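Local coordinates for protein acetolactate synthase, small subunit (Thermotoga maritima, PDB 2FGC) that serves as the small, probably regulatory subunit of acetolactate synthase, built around an ACT domain and paired with a second copy of itself, at residues L31-V36 / L70-I75. Numbering follows the deposited sequence.
Sequences LVSMLV and LSRLVI
Val32, Met34 and Val36 exchange pairs of backbone hydrogen bonds with Ile75, Leu73 and Ser71 respectively, joining two antiparallel strands; of the six bonds, Met34 N to Leu73 O is bent and weak. Between these rungs, CA-H groups lean on carbonyls, as where Val74 CA lies 3.2 Å from Val32 O.

The face that carries Val32, Met34, Val36, Leu73 and Ile75 is mostly apolar, with Ser71 as its polar member. Met34, present as selenomethionine, bends at chi3 (-62°), bringing its CE to a tight 3.4 Å from Ile75 CD1, and Phe50 of helix 42-51 packs over both residues. Val36, compact and beta-branched as suits a strand, sets CG2 4.0 Å from Leu73 CD1, the two side chains crossing at about a right angle.

On the other face, Arg72 runs across to the neighbouring strand. Its NH1 donates to Ser33 OG (3.0 Å, 155°), which lies in the guanidinium plane, while Leu35 CD1 rests over one guanidinium face, 3.4 Å from Arg72 NH2. A short serine suits this place because its OG, anti to the backbone N, meets NH1 directly. Arg72 NH2 forms a salt bridge with Glu66; Ile174 of the second subunit packs on Arg72. These are the central strands of the four-stranded antiparallel sheet of an ACT domain, a ferredoxin-like fold.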
# COMPACT_ATOMS: atom_id res chain seq x y z
N LEU A 31 -2.79 0.90 15.61
CA LEU A 31 -1.87 0.56 14.56
C LEU A 31 -0.78 -0.40 15.03
O LEU A 31 -0.20 -0.21 16.09
CB LEU A 31 -1.27 1.85 14.00
CG LEU A 31 -2.08 2.64 12.98
CD1 LEU A 31 -1.56 4.10 12.85
CD2 LEU A 31 -2.09 1.91 11.60
N VAL A 32 -0.51 -1.43 14.25
CA VAL A 32 0.53 -2.38 14.64
C VAL A 32 1.41 -2.78 13.44
O VAL A 32 0.96 -2.96 12.31
CB VAL A 32 -0.00 -3.53 15.56
CG1 VAL A 32 -1.35 -4.01 15.13
CG2 VAL A 32 0.95 -4.66 15.64
N SER A 33 2.69 -2.84 13.68
CA SER A 33 3.56 -3.24 12.63
C SER A 33 4.08 -4.63 12.95
O SER A 33 4.20 -5.01 14.11
CB SER A 33 4.70 -2.23 12.56
OG SER A 33 5.38 -2.43 11.35
N MSE A 34 4.37 -5.42 11.93
CA MSE A 34 4.64 -6.80 12.19
C MSE A 34 5.60 -7.38 11.19
O MSE A 34 5.42 -7.21 10.01
CB MSE A 34 3.32 -7.50 12.04
CG MSE A 34 3.22 -8.71 12.78
SE MSE A 34 1.35 -9.33 12.55
CE MSE A 34 0.32 -7.72 13.41
N LEU A 35 6.59 -8.13 11.66
CA LEU A 35 7.63 -8.65 10.79
C LEU A 35 7.32 -10.12 10.64
O LEU A 35 7.17 -10.79 11.64
CB LEU A 35 8.98 -8.45 11.47
CG LEU A 35 10.21 -8.01 10.69
CD1 LEU A 35 9.94 -6.87 9.74
CD2 LEU A 35 11.28 -7.57 11.70
N VAL A 36 7.17 -10.62 9.41
CA VAL A 36 6.81 -12.03 9.20
C VAL A 36 7.77 -12.72 8.18
O VAL A 36 8.15 -12.12 7.17
CB VAL A 36 5.28 -12.20 8.79
CG1 VAL A 36 4.32 -11.27 9.61
CG2 VAL A 36 5.06 -11.90 7.35
N LEU A 70 12.16 -11.13 5.20
CA LEU A 70 11.07 -10.82 6.10
C LEU A 70 10.25 -9.69 5.56
O LEU A 70 10.79 -8.67 5.16
CB LEU A 70 11.58 -10.44 7.48
CG LEU A 70 12.52 -11.34 8.26
CD1 LEU A 70 12.85 -10.66 9.58
CD2 LEU A 70 11.94 -12.73 8.46
N SER A 71 8.93 -9.87 5.56
CA SER A 71 7.99 -8.83 5.20
C SER A 71 7.51 -8.07 6.41
O SER A 71 7.52 -8.60 7.52
CB SER A 71 6.79 -9.45 4.55
OG SER A 71 7.23 -10.00 3.36
N ARG A 72 7.09 -6.82 6.19
CA ARG A 72 6.52 -6.01 7.25
C ARG A 72 5.13 -5.63 6.84
O ARG A 72 4.91 -5.17 5.71
CB ARG A 72 7.37 -4.78 7.50
CG ARG A 72 6.77 -3.77 8.49
CD ARG A 72 7.81 -2.65 8.86
NE ARG A 72 9.07 -3.18 9.44
CZ ARG A 72 9.23 -3.44 10.73
NH1 ARG A 72 8.22 -3.26 11.56
NH2 ARG A 72 10.38 -3.88 11.20
N LEU A 73 4.23 -5.83 7.77
CA LEU A 73 2.81 -5.59 7.65
C LEU A 73 2.41 -4.55 8.65
O LEU A 73 2.76 -4.66 9.81
CB LEU A 73 2.04 -6.81 8.12
CG LEU A 73 1.66 -7.82 7.07
CD1 LEU A 73 2.87 -8.66 6.79
CD2 LEU A 73 0.56 -8.64 7.66
N VAL A 74 1.58 -3.62 8.21
CA VAL A 74 1.03 -2.62 9.08
C VAL A 74 -0.43 -2.85 9.03
O VAL A 74 -1.00 -3.00 7.94
CB VAL A 74 1.35 -1.21 8.61
CG1 VAL A 74 0.72 -0.16 9.56
CG2 VAL A 74 2.88 -1.04 8.59
N ILE A 75 -1.01 -2.93 10.21
CA ILE A 75 -2.40 -3.28 10.38
C ILE A 75 -3.00 -2.20 11.25
O ILE A 75 -2.41 -1.74 12.21
CB ILE A 75 -2.56 -4.71 10.98
CG1 ILE A 75 -1.87 -5.71 10.09
CG2 ILE A 75 -3.98 -5.14 10.99
CD1 ILE A 75 -1.69 -7.06 10.76